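Local coordinates for protein probable AP endonuclease (African swine fever virus, PDB 6KI3) that probably cleaves DNA on the 5' side of abasic sites during viral DNA repair, using three zinc ions, and also removes mismatched 3' ends as an exonuclease, at residues Gly84-Val89 with Val118-Ala123; Leu128-Leu133 with Thr174-Ile179; Thr148-His153 with Thr185-Ser190. All blocks are in the same frame, centred on the assembly; numbering follows the deposited sequence.

Contact 1: residues Gly84-Val89 with Val118-Ala123. With ZN (zinc ion), chain K; nucleotides of chain D; nucleotides of chain B; nucleotides of chain C.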
loop_
_atom_site.group_PDB
_atom_site.type_symbol
_atom_site.label_atom_id
_atom_site.label_comp_id
_atom_site.label_asym_id
_atom_site.label_seq_id
_atom_site.Cartn_x
_atom_site.Cartn_y
_atom_site.Cartn_z
ATOM N N GLY A 84 -6.730 -5.660 -1.165
ATOM C CA GLY A 84 -8.083 -6.166 -1.225
ATOM C C GLY A 84 -8.835 -5.643 -2.431
ATOM O O GLY A 84 -8.447 -4.667 -3.076
ATOM N N THR A 85 -9.935 -6.320 -2.747
ATOM C CA THR A 85 -10.787 -5.865 -3.831
ATOM C C THR A 85 -11.462 -4.551 -3.452
ATOM O O THR A 85 -11.514 -4.159 -2.282
ATOM C CB THR A 85 -11.850 -6.910 -4.166
ATOM O OG1 THR A 85 -12.861 -6.906 -3.150
ATOM C CG2 THR A 85 -11.229 -8.294 -4.243
ATOM N N TYR A 86 -11.987 -3.864 -4.466
ATOM C CA TYR A 86 -12.711 -2.626 -4.217
ATOM C C TYR A 86 -14.069 -2.867 -3.570
ATOM O O TYR A 86 -14.697 -1.905 -3.115
ATOM C CB TYR A 86 -12.876 -1.849 -5.524
ATOM C CG TYR A 86 -11.558 -1.493 -6.176
ATOM C CD1 TYR A 86 -10.432 -1.233 -5.406
ATOM C CD2 TYR A 86 -11.436 -1.428 -7.558
ATOM C CE1 TYR A 86 -9.225 -0.912 -5.992
ATOM C CE2 TYR A 86 -10.231 -1.107 -8.153
ATOM C CZ TYR A 86 -9.128 -0.850 -7.364
ATOM O OH TYR A 86 -7.922 -0.530 -7.943
ATOM N N LEU A 87 -14.526 -4.116 -3.512
ATOM C CA LEU A 87 -15.790 -4.464 -2.880
ATOM C C LEU A 87 -15.632 -4.842 -1.413
ATOM O O LEU A 87 -16.624 -5.199 -0.771
ATOM C CB LEU A 87 -16.460 -5.624 -3.627
ATOM C CG LEU A 87 -16.305 -5.714 -5.147
ATOM C CD1 LEU A 87 -17.014 -6.952 -5.678
ATOM C CD2 LEU A 87 -16.831 -4.467 -5.829
ATOM N N ASP A 88 -14.413 -4.781 -0.873
ATOM C CA ASP A 88 -14.148 -5.182 0.509
ATOM C C ASP A 88 -14.459 -4.018 1.451
ATOM O O ASP A 88 -13.582 -3.409 2.068
ATOM C CB ASP A 88 -12.709 -5.655 0.660
ATOM C CG ASP A 88 -12.441 -6.955 -0.074
ATOM O OD1 ASP A 88 -13.405 -7.711 -0.320
ATOM O OD2 ASP A 88 -11.265 -7.222 -0.398
ATOM N N VAL A 89 -15.749 -3.715 1.557
ATOM C CA VAL A 89 -16.230 -2.653 2.436
ATOM C C VAL A 89 -16.964 -3.302 3.604
ATOM O O VAL A 89 -18.173 -3.555 3.510
ATOM C CB VAL A 89 -17.134 -1.668 1.679
ATOM C CG1 VAL A 89 -17.366 -0.414 2.507
ATOM C CG2 VAL A 89 -16.524 -1.320 0.327
ATOM N N VAL A 118 -4.621 -5.048 2.333
ATOM C CA VAL A 118 -4.948 -3.628 2.349
ATOM C C VAL A 118 -6.435 -3.452 2.077
ATOM O O VAL A 118 -6.956 -3.946 1.069
ATOM C CB VAL A 118 -4.109 -2.857 1.317
ATOM C CG1 VAL A 118 -4.462 -1.376 1.348
ATOM C CG2 VAL A 118 -2.624 -3.063 1.576
ATOM N N LEU A 119 -7.119 -2.748 2.974
ATOM C CA LEU A 119 -8.509 -2.365 2.786
ATOM C C LEU A 119 -8.615 -0.847 2.793
ATOM O O LEU A 119 -7.867 -0.158 3.493
ATOM C CB LEU A 119 -9.415 -2.957 3.875
ATOM C CG LEU A 119 -9.481 -4.485 3.962
ATOM C CD1 LEU A 119 -10.572 -4.928 4.927
ATOM C CD2 LEU A 119 -9.694 -5.094 2.586
ATOM N N HIS A 120 -9.551 -0.328 2.002
ATOM C CA HIS A 120 -9.729 1.110 1.861
ATOM C C HIS A 120 -10.672 1.635 2.934
ATOM O O HIS A 120 -11.786 1.128 3.095
ATOM C CB HIS A 120 -10.270 1.454 0.474
ATOM C CG HIS A 120 -9.241 1.371 -0.607
ATOM N ND1 HIS A 120 -9.518 1.669 -1.924
ATOM C CD2 HIS A 120 -7.933 1.025 -0.567
ATOM C CE1 HIS A 120 -8.425 1.509 -2.648
ATOM N NE2 HIS A 120 -7.448 1.120 -1.848
ATOM N N LEU A 121 -10.217 2.649 3.664
ATOM C CA LEU A 121 -11.078 3.317 4.627
ATOM C C LEU A 121 -12.201 4.048 3.906
ATOM O O LEU A 121 -12.009 4.605 2.822
ATOM C CB LEU A 121 -10.272 4.302 5.472
ATOM C CG LEU A 121 -9.330 3.713 6.520
ATOM C CD1 LEU A 121 -8.468 4.806 7.126
ATOM C CD2 LEU A 121 -10.127 2.997 7.597
ATOM N N GLY A 122 -13.385 4.034 4.511
ATOM C CA GLY A 122 -14.507 4.763 3.965
ATOM C C GLY A 122 -14.587 6.178 4.503
ATOM O O GLY A 122 -13.931 6.542 5.477
ATOM N N ALA A 123 -15.411 6.987 3.841
ATOM C CA ALA A 123 -15.646 8.353 4.287
ATOM C C ALA A 123 -16.740 8.372 5.346
ATOM O O ALA A 123 -17.698 9.147 5.248
ATOM C CB ALA A 123 -16.016 9.246 3.104
HETATM ZN ZN ZN K . -5.381 1.077 -2.387
ATOM P P DG D 10 -21.804 -3.542 -4.681
ATOM O OP1 DG D 10 -22.737 -2.931 -3.710
ATOM O OP2 DG D 10 -21.879 -3.168 -6.111
ATOM O "O5'" DG D 10 -20.308 -3.284 -4.185
ATOM C "C5'" DG D 10 -19.953 -3.554 -2.836
ATOM C "C4'" DG D 10 -19.279 -2.350 -2.201
ATOM O "O4'" DG D 10 -18.099 -1.995 -2.964
ATOM C "C3'" DG D 10 -20.127 -1.087 -2.136
ATOM O "O3'" DG D 10 -19.783 -0.344 -0.978
ATOM C "C2'" DG D 10 -19.738 -0.351 -3.416
ATOM C "C1'" DG D 10 -18.266 -0.722 -3.563
ATOM N N9 DG D 10 -17.821 -0.815 -4.952
ATOM C C8 DG D 10 -18.421 -1.519 -5.968
ATOM N N7 DG D 10 -17.791 -1.426 -7.106
ATOM C C5 DG D 10 -16.704 -0.608 -6.828
ATOM C C6 DG D 10 -15.666 -0.153 -7.675
ATOM O O6 DG D 10 -15.497 -0.389 -8.879
ATOM N N1 DG D 10 -14.763 0.658 -6.992
ATOM C C2 DG D 10 -14.852 0.986 -5.659
ATOM N N2 DG D 10 -13.885 1.781 -5.178
ATOM N N3 DG D 10 -15.818 0.564 -4.855
ATOM C C4 DG D 10 -16.706 -0.226 -5.505
ATOM P P DC B 9 -7.275 5.537 -12.773
ATOM O OP1 DC B 9 -6.041 6.281 -12.667
ATOM O OP2 DC B 9 -7.412 4.533 -13.801
ATOM O "O5'" DC B 9 -7.526 4.882 -11.365
ATOM C "C5'" DC B 9 -7.368 5.684 -10.213
ATOM C "C4'" DC B 9 -7.782 4.945 -8.969
ATOM O "O4'" DC B 9 -9.194 4.719 -8.985
ATOM C "C3'" DC B 9 -7.170 3.569 -8.783
ATOM O "O3'" DC B 9 -5.986 3.707 -8.016
ATOM C "C2'" DC B 9 -8.214 2.849 -7.955
ATOM C "C1'" DC B 9 -9.499 3.646 -8.140
ATOM N N1 DC B 9 -10.551 2.879 -8.778
ATOM C C2 DC B 9 -11.618 2.415 -8.015
ATOM O O2 DC B 9 -11.655 2.688 -6.816
ATOM N N3 DC B 9 -12.596 1.711 -8.611
ATOM C C4 DC B 9 -12.521 1.439 -9.911
ATOM N N4 DC B 9 -13.490 0.715 -10.449
ATOM C C5 DC B 9 -11.442 1.894 -10.713
ATOM C C6 DC B 9 -10.483 2.597 -10.111
ATOM P P DC C 2 -5.746 -0.367 -10.620
ATOM O OP1 DC C 2 -5.514 0.253 -11.943
ATOM O OP2 DC C 2 -6.713 0.236 -9.675
ATOM O "O5'" DC C 2 -6.171 -1.891 -10.833
ATOM C "C5'" DC C 2 -5.452 -2.708 -11.744
ATOM C "C4'" DC C 2 -5.850 -4.161 -11.580
ATOM O "O4'" DC C 2 -7.243 -4.329 -11.952
ATOM C "C3'" DC C 2 -5.069 -5.149 -12.434
ATOM O "O3'" DC C 2 -4.946 -6.378 -11.732
ATOM C "C2'" DC C 2 -5.949 -5.286 -13.675
ATOM C "C1'" DC C 2 -7.350 -5.176 -13.081
ATOM N N1 DC C 2 -8.349 -4.580 -14.012
ATOM C C2 DC C 2 -9.665 -5.057 -14.016
ATOM O O2 DC C 2 -9.977 -5.973 -13.246
ATOM N N3 DC C 2 -10.562 -4.498 -14.865
ATOM C C4 DC C 2 -10.187 -3.511 -15.679
ATOM N N4 DC C 2 -11.108 -2.993 -16.500
ATOM C C5 DC C 2 -8.851 -3.010 -15.689
ATOM C C6 DC C 2 -7.975 -3.568 -14.848
#
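Tyr86 and His120 bring their rings together obliquely, the CE1 atoms of the two 4.2 Å apart. DNA also surrounds the phenol ring: one face carries the cytosine of DC9 of chain B, offset toward the rim, with CD2 of Tyr86 3.5 Å from its N3, and the guanine of DG10 of chain D approaches obliquely, its N1 3.5 Å from CB of Tyr86. OP2 of DC2 of chain C is modelled at the ring edge, in plane, but too close to the hydroxyl for its place to be sure. The imidazole of His120 binds zinc through NE2 at 2.1 Å, beside His83, Glu147 and a DNA phosphate. At the loop's start, the backbone bond from Gly84 N to Val118 O (2.8 Å) extends the pairing of strands 79-83 and 116-120. Glycine suits this place: a CB would run into Val118 O and CD2 of Leu119. That methyl packs on CB of Asp88 at 3.6 Å, the side chains crossing at about a right angle. A type I turn from Thr85 to Asp88 presents Tyr86. Large, flat and mainly apolar, Tyr86 can touch bases while its neighbour holds the metal, so DNA recognition and zinc binding share one contact.

Contact 2: residues Leu128-Leu133 with Thr174-Ile179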
loop_
_atom_site.group_PDB
_atom_site.type_symbol
_atom_site.label_atom_id
_atom_site.label_comp_id
_atom_site.label_asym_id
_atom_site.label_seq_id
_atom_site.Cartn_x
_atom_site.Cartn_y
_atom_site.Cartn_z
ATOM N N LEU A 128 -18.464 3.498 12.910
ATOM C CA LEU A 128 -18.893 2.551 11.887
ATOM C C LEU A 128 -17.716 1.778 11.308
ATOM O O LEU A 128 -17.885 0.636 10.865
ATOM C CB LEU A 128 -19.649 3.284 10.777
ATOM N N ILE A 129 -16.521 2.378 11.304
ATOM C CA ILE A 129 -15.335 1.678 10.815
ATOM C C ILE A 129 -15.009 0.496 11.719
ATOM O O ILE A 129 -14.869 -0.643 11.257
ATOM C CB ILE A 129 -14.142 2.645 10.713
ATOM C CG1 ILE A 129 -14.371 3.676 9.607
ATOM C CG2 ILE A 129 -12.855 1.873 10.463
ATOM C CD1 ILE A 129 -14.116 3.142 8.214
ATOM N N VAL A 130 -14.881 0.752 13.023
ATOM C CA VAL A 130 -14.534 -0.310 13.962
ATOM C C VAL A 130 -15.649 -1.348 14.048
ATOM O O VAL A 130 -15.388 -2.525 14.331
ATOM C CB VAL A 130 -14.205 0.293 15.342
ATOM C CG1 VAL A 130 -13.726 -0.787 16.306
ATOM C CG2 VAL A 130 -13.154 1.384 15.206
ATOM N N GLU A 131 -16.898 -0.945 13.800
ATOM C CA GLU A 131 -17.997 -1.907 13.801
ATOM C C GLU A 131 -17.812 -2.952 12.708
ATOM O O GLU A 131 -17.845 -4.159 12.974
ATOM C CB GLU A 131 -19.330 -1.183 13.625
ATOM C CG GLU A 131 -20.508 -2.117 13.425
ATOM C CD GLU A 131 -21.823 -1.376 13.253
ATOM O OE1 GLU A 131 -22.292 -0.753 14.227
ATOM O OE2 GLU A 131 -22.389 -1.396 12.139
ATOM N N GLY A 132 -17.610 -2.504 11.467
ATOM C CA GLY A 132 -17.365 -3.441 10.385
ATOM C C GLY A 132 -16.099 -4.251 10.580
ATOM O O GLY A 132 -16.030 -5.412 10.166
ATOM N N LEU A 133 -15.083 -3.657 11.213
ATOM C CA LEU A 133 -13.849 -4.387 11.482
ATOM C C LEU A 133 -14.074 -5.508 12.488
ATOM O O LEU A 133 -13.488 -6.590 12.360
ATOM C CB LEU A 133 -12.769 -3.430 11.987
ATOM C CG LEU A 133 -12.068 -2.565 10.940
ATOM C CD1 LEU A 133 -10.983 -1.718 11.588
ATOM C CD2 LEU A 133 -11.487 -3.435 9.837
ATOM N N THR A 174 -11.303 -0.968 21.535
ATOM C CA THR A 174 -12.099 -2.138 21.189
ATOM C C THR A 174 -11.296 -3.431 21.272
ATOM O O THR A 174 -11.886 -4.513 21.191
ATOM C CB THR A 174 -12.684 -1.967 19.783
ATOM O OG1 THR A 174 -13.055 -0.597 19.586
ATOM C CG2 THR A 174 -13.923 -2.836 19.601
ATOM N N ARG A 175 -9.975 -3.338 21.440
ATOM C CA ARG A 175 -9.094 -4.500 21.567
ATOM C C ARG A 175 -9.218 -5.419 20.350
ATOM O O ARG A 175 -9.553 -6.601 20.455
ATOM C CB ARG A 175 -9.369 -5.259 22.871
ATOM N N LEU A 176 -8.945 -4.846 19.182
ATOM C CA LEU A 176 -8.923 -5.583 17.925
ATOM C C LEU A 176 -7.476 -5.706 17.470
ATOM O O LEU A 176 -6.809 -4.693 17.233
ATOM C CB LEU A 176 -9.773 -4.889 16.861
ATOM C CG LEU A 176 -11.282 -5.111 17.001
ATOM C CD1 LEU A 176 -12.034 -4.595 15.773
ATOM C CD2 LEU A 176 -11.598 -6.589 17.255
ATOM N N LYS A 177 -7.000 -6.938 17.347
ATOM C CA LYS A 177 -5.598 -7.195 17.063
ATOM C C LYS A 177 -5.335 -7.239 15.562
ATOM O O LYS A 177 -6.252 -7.358 14.743
ATOM C CB LYS A 177 -5.153 -8.509 17.708
ATOM N N GLN A 178 -4.067 -7.207 15.217
ATOM C CA GLN A 178 -3.623 -7.305 13.847
ATOM C C GLN A 178 -4.159 -6.282 12.875
ATOM O O GLN A 178 -4.542 -6.611 11.782
ATOM C CB GLN A 178 -3.873 -8.714 13.351
ATOM C CG GLN A 178 -3.462 -9.733 14.374
ATOM C CD GLN A 178 -2.869 -10.947 13.759
ATOM O OE1 GLN A 178 -1.709 -11.235 13.957
ATOM N NE2 GLN A 178 -3.647 -11.659 13.006
ATOM N N ILE A 179 -4.188 -5.043 13.317
ATOM C CA ILE A 179 -4.637 -3.927 12.496
ATOM C C ILE A 179 -3.447 -3.010 12.258
ATOM O O ILE A 179 -2.699 -2.698 13.193
ATOM C CB ILE A 179 -5.799 -3.169 13.159
ATOM C CG1 ILE A 179 -6.967 -4.119 13.427
ATOM C CG2 ILE A 179 -6.249 -2.007 12.283
ATOM C CD1 ILE A 179 -7.647 -4.622 12.171
#
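Val130 and Thr174 meet tip to tip, CG1 of the valine 3.4 Å from OG1 of the threonine. A chi1 of -175° carries CG1 of the valine away from its own backbone N and onto the threonine, where it also touches CB and CG2. The hydroxyl has its polar partner elsewhere, in the carbonyl of Arg170 one helical turn back, which lets it lie against a hydrocarbon group without losing a bond. Leu176 fills the middle of the contact: its CD1 lies 4.0 Å from CB of Leu133 and 4.2 Å from CG1 of Val130, so a single methyl bridges two residues three apart on helix 126-134. Farther in, CD1 of Leu133 approaches CD1 of Ile179 more loosely, at 4.5 Å.

The next shell sets these groups in place. Helix 161-174 adds Arg170 and Ile171 against Val130, and Ile171 also touches Ile179; from strand 143-147, Leu146 packs on both Leu133 and Ile179. After the helix, Arg175 takes positive phi in a Schellman motif, turning the chain so that Leu176 can point back at helix 126-134. Gln178 is bonded through NE2 to Val139 O and by its backbone to Ile144, which ties the loop to the neighbouring strand region. Branched and long aliphatic side chains suit this seam, since they fill the angle between helix and loop with no demand for polar partners. Such apolar packing, where one outer helix meets the connection leading from the next into a barrel strand, belongs to the outer layer of a TIM barrel.

Contact 3: residues Thr148-His153 with Thr185-Ser190. With ZN (zinc ion), chain I; nucleotides of chain D; nucleotides of chain C.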
loop_
_atom_site.group_PDB
_atom_site.type_symbol
_atom_site.label_atom_id
_atom_site.label_comp_id
_atom_site.label_asym_id
_atom_site.label_seq_id
_atom_site.Cartn_x
_atom_site.Cartn_y
_atom_site.Cartn_z
ATOM N N THR A 148 -5.165 5.134 3.845
ATOM C CA THR A 148 -5.667 6.499 3.821
ATOM C C THR A 148 -6.458 6.729 2.537
ATOM O O THR A 148 -5.899 6.576 1.440
ATOM C CB THR A 148 -4.515 7.497 3.916
ATOM O OG1 THR A 148 -3.587 7.259 2.851
ATOM C CG2 THR A 148 -3.792 7.355 5.249
ATOM N N PRO A 149 -7.742 7.076 2.618
ATOM C CA PRO A 149 -8.532 7.259 1.395
ATOM C C PRO A 149 -8.406 8.659 0.815
ATOM O O PRO A 149 -7.588 9.464 1.272
ATOM C CB PRO A 149 -9.961 6.979 1.867
ATOM C CG PRO A 149 -9.959 7.456 3.283
ATOM C CD PRO A 149 -8.574 7.175 3.830
ATOM N N HIS A 150 -9.221 8.956 -0.194
ATOM C CA HIS A 150 -9.238 10.270 -0.821
ATOM C C HIS A 150 -10.680 10.685 -1.064
ATOM O O HIS A 150 -11.451 9.935 -1.669
ATOM C CB HIS A 150 -8.452 10.264 -2.140
ATOM C CG HIS A 150 -8.966 9.281 -3.144
ATOM N ND1 HIS A 150 -9.945 9.600 -4.061
ATOM C CD2 HIS A 150 -8.648 7.985 -3.369
ATOM C CE1 HIS A 150 -10.205 8.542 -4.809
ATOM N NE2 HIS A 150 -9.430 7.550 -4.411
ATOM N N ASN A 151 -11.046 11.866 -0.572
ATOM C CA ASN A 151 -12.338 12.461 -0.884
ATOM C C ASN A 151 -12.242 13.962 -0.657
ATOM O O ASN A 151 -11.246 14.471 -0.138
ATOM C CB ASN A 151 -13.478 11.838 -0.060
ATOM C CG ASN A 151 -13.441 12.233 1.410
ATOM O OD1 ASN A 151 -13.678 13.388 1.768
ATOM N ND2 ASN A 151 -13.170 11.260 2.271
ATOM N N LYS A 152 -13.299 14.666 -1.053
ATOM C CA LYS A 152 -13.348 16.119 -0.957
ATOM C C LYS A 152 -14.462 16.613 -0.050
ATOM O O LYS A 152 -14.221 17.468 0.810
ATOM C CB LYS A 152 -13.515 16.731 -2.358
ATOM C CG LYS A 152 -13.716 18.237 -2.350
ATOM C CD LYS A 152 -12.752 18.925 -3.296
ATOM C CE LYS A 152 -12.569 20.385 -2.921
ATOM N NZ LYS A 152 -11.353 20.586 -2.083
ATOM N N HIS A 153 -15.679 16.095 -0.211
ATOM C CA HIS A 153 -16.853 16.677 0.424
ATOM C C HIS A 153 -17.209 16.039 1.760
ATOM O O HIS A 153 -18.085 16.559 2.459
ATOM C CB HIS A 153 -18.056 16.578 -0.518
ATOM C CG HIS A 153 -17.797 17.127 -1.885
ATOM N ND1 HIS A 153 -17.367 18.419 -2.099
ATOM C CD2 HIS A 153 -17.900 16.558 -3.109
ATOM C CE1 HIS A 153 -17.220 18.623 -3.396
ATOM N NE2 HIS A 153 -17.536 17.510 -4.031
ATOM N N THR A 185 0.589 8.391 -0.005
ATOM C CA THR A 185 0.927 9.810 -0.058
ATOM C C THR A 185 0.065 10.556 -1.070
ATOM O O THR A 185 -0.316 11.709 -0.842
ATOM C CB THR A 185 2.411 9.987 -0.386
ATOM O OG1 THR A 185 2.712 9.324 -1.622
ATOM C CG2 THR A 185 3.274 9.401 0.722
ATOM N N ALA A 186 -0.251 9.917 -2.199
ATOM C CA ALA A 186 -1.119 10.545 -3.188
ATOM C C ALA A 186 -2.529 10.771 -2.661
ATOM O O ALA A 186 -3.228 11.662 -3.156
ATOM C CB ALA A 186 -1.174 9.696 -4.460
ATOM N N HIS A 187 -2.958 9.992 -1.666
ATOM C CA HIS A 187 -4.320 10.115 -1.159
ATOM C C HIS A 187 -4.438 11.230 -0.128
ATOM O O HIS A 187 -5.377 12.032 -0.181
ATOM C CB HIS A 187 -4.782 8.784 -0.565
ATOM C CG HIS A 187 -4.945 7.699 -1.582
ATOM N ND1 HIS A 187 -5.492 6.470 -1.279
ATOM C CD2 HIS A 187 -4.634 7.659 -2.898
ATOM C CE1 HIS A 187 -5.511 5.721 -2.366
ATOM N NE2 HIS A 187 -4.995 6.418 -3.362
ATOM N N ILE A 188 -3.501 11.294 0.824
ATOM C CA ILE A 188 -3.535 12.378 1.802
ATOM C C ILE A 188 -3.308 13.716 1.115
ATOM O O ILE A 188 -3.818 14.750 1.565
ATOM C CB ILE A 188 -2.511 12.135 2.931
ATOM C CG1 ILE A 188 -1.077 12.233 2.405
ATOM C CG2 ILE A 188 -2.752 10.783 3.590
ATOM C CD1 ILE A 188 -0.030 12.226 3.499
ATOM N N TRP A 189 -2.550 13.721 0.017
ATOM C CA TRP A 189 -2.436 14.919 -0.805
ATOM C C TRP A 189 -3.779 15.274 -1.428
ATOM O O TRP A 189 -4.222 16.427 -1.369
ATOM C CB TRP A 189 -1.377 14.704 -1.886
ATOM C CG TRP A 189 -1.362 15.751 -2.958
ATOM C CD1 TRP A 189 -2.052 15.727 -4.136
ATOM C CD2 TRP A 189 -0.605 16.967 -2.962
ATOM N NE1 TRP A 189 -1.779 16.856 -4.869
ATOM C CE2 TRP A 189 -0.892 17.633 -4.170
ATOM C CE3 TRP A 189 0.285 17.557 -2.060
ATOM C CZ2 TRP A 189 -0.320 18.860 -4.500
ATOM C CZ3 TRP A 189 0.849 18.776 -2.388
ATOM C CH2 TRP A 189 0.545 19.415 -3.597
ATOM N N SER A 190 -4.444 14.283 -2.031
ATOM C CA SER A 190 -5.763 14.510 -2.610
ATOM C C SER A 190 -6.772 14.942 -1.554
ATOM O O SER A 190 -7.719 15.673 -1.863
ATOM C CB SER A 190 -6.242 13.244 -3.323
ATOM O OG SER A 190 -7.588 13.366 -3.747
HETATM ZN ZN ZN I . -4.786 5.724 -5.314
ATOM P P DC D 13 -15.998 12.861 -2.892
ATOM O OP1 DC D 13 -15.086 13.798 -2.207
ATOM O OP2 DC D 13 -17.413 12.777 -2.467
ATOM O "O5'" DC D 13 -15.973 13.169 -4.461
ATOM C "C5'" DC D 13 -14.731 13.360 -5.126
ATOM C "C4'" DC D 13 -14.899 13.258 -6.631
ATOM O "O4'" DC D 13 -15.429 11.961 -6.970
ATOM C "C3'" DC D 13 -15.886 14.238 -7.234
ATOM O "O3'" DC D 13 -15.236 15.477 -7.501
ATOM C "C2'" DC D 13 -16.300 13.536 -8.528
ATOM C "C1'" DC D 13 -16.127 12.049 -8.199
ATOM N N1 DC D 13 -17.417 11.307 -8.075
ATOM C C2 DC D 13 -17.882 10.546 -9.153
ATOM O O2 DC D 13 -17.213 10.503 -10.192
ATOM N N3 DC D 13 -19.054 9.876 -9.026
ATOM C C4 DC D 13 -19.745 9.948 -7.887
ATOM N N4 DC D 13 -20.895 9.271 -7.809
ATOM C C5 DC D 13 -19.287 10.720 -6.779
ATOM C C6 DC D 13 -18.131 11.378 -6.917
ATOM O "O5'" 3DR C 1 -4.282 2.241 -6.004
ATOM P P 3DR C 1 -5.112 3.039 -4.881
ATOM O OP1 3DR C 1 -5.858 1.953 -4.145
ATOM O OP2 3DR C 1 -4.037 3.721 -4.074
ATOM O OP3 3DR C 1 -6.005 3.969 -5.665
ATOM C "C2'" 3DR C 1 -3.058 -1.439 -8.105
ATOM C "C5'" 3DR C 1 -4.861 1.154 -6.721
ATOM C "C4'" 3DR C 1 -3.933 0.797 -7.875
ATOM O "O4'" 3DR C 1 -2.586 0.777 -7.401
ATOM C "C1'" 3DR C 1 -1.955 -0.467 -7.711
ATOM C "C3'" 3DR C 1 -4.245 -0.569 -8.460
ATOM O "O3'" 3DR C 1 -4.321 -0.459 -9.882
ATOM P P DG D 14 -16.091 16.834 -7.616
ATOM O OP1 DG D 14 -15.136 17.964 -7.588
ATOM O OP2 DG D 14 -17.185 16.766 -6.623
ATOM O "O5'" DG D 14 -16.753 16.751 -9.070
ATOM C "C5'" DG D 14 -15.930 16.614 -10.220
ATOM C "C4'" DG D 14 -16.747 16.144 -11.410
ATOM O "O4'" DG D 14 -17.459 14.934 -11.057
ATOM C "C3'" DG D 14 -17.797 17.141 -11.901
ATOM O "O3'" DG D 14 -17.579 17.438 -13.271
ATOM C "C2'" DG D 14 -19.141 16.436 -11.675
ATOM C "C1'" DG D 14 -18.750 14.967 -11.607
ATOM N N9 DG D 14 -19.634 14.180 -10.747
ATOM C C8 DG D 14 -19.849 14.359 -9.402
ATOM N N7 DG D 14 -20.695 13.509 -8.891
ATOM C C5 DG D 14 -21.068 12.712 -9.965
ATOM C C6 DG D 14 -21.964 11.618 -10.021
ATOM O O6 DG D 14 -22.627 11.121 -9.098
ATOM N N1 DG D 14 -22.056 11.090 -11.306
ATOM C C2 DG D 14 -21.369 11.561 -12.399
ATOM N N2 DG D 14 -21.589 10.921 -13.558
ATOM N N3 DG D 14 -20.525 12.585 -12.363
ATOM C C4 DG D 14 -20.424 13.112 -11.117
#
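His187 reaches from helix 185-190 across to the chain at Thr148-His150, and each part of its side chain has a neighbour. CB lies close to two carbonyl oxygens, Thr148 O and Pro149 O, the latter at 3.4 Å, and CG is also near Thr148 O. With CG anti to the carbonyl carbon (chi1 -67°), the ring swings out so that ND1 donates to Thr148 O at 2.8 Å. That oxygen lies only 4° out of the ring plane, and ND1 lies nearly along the C=O axis, though the bond is somewhat bent at the hydrogen. CD2, on the side leading to the zinc ion, is near His150 CD2. CE1 comes near OP2 of the abasic-site analogue 3DR1 of chain C, and at the tip NE2 binds zinc at 2.1 Å. The ion also takes OP3 and, at a longer distance, OP2 of that nucleotide, with Asp236 and His238 as its remaining ligands.

One face of the imidazole is covered by His150, whose CD2 stands over the ring centre in an edge-to-face pair, planes at 67°. His150 is itself held by ND1 to Gly234 O, while its CB packs on Ser190 OG at 3.6 Å; the serine hydroxyl is bonded to Ile235 O. Beside this, OG1 of Thr148 touches CG2 of Ile188 and accepts from Asp184 N, a task suited to a small side chain with both a hydroxyl and a methyl. Farther along, His153 NE2 donates to OP2 of DG14 of chain D at 2.7 Å.

Histidine suits position 187 because its two nitrogens do different work: a proton on ND1 leaves the NE2 lone pair for zinc. The carbonyl of Thr148 is thus a second-shell acceptor that, with the zinc bond, fixes the ring's rotation.

Contacts 1 and 3 each supply a histidine to the trinuclear zinc site, on different ions, and their centres lie 14 Å apart. The two meet directly, Leu121 O lying 3.3 Å from Pro149 CB and Ala123 CB 3.6 Å from Asn151 ND2, so neighbouring loops after strands 116-120 and 143-147 support one DNA-binding surface. Contact 2 belongs to the outside of the barrel: its nearest atom is about 9 Å from the DNA and its centre 22 Å from that of contact 3. It joins contact 1 through Ile129, whose CD1 is 4.0 Å from Leu121 CD2, as strand 116-120 leads into helix 126-134.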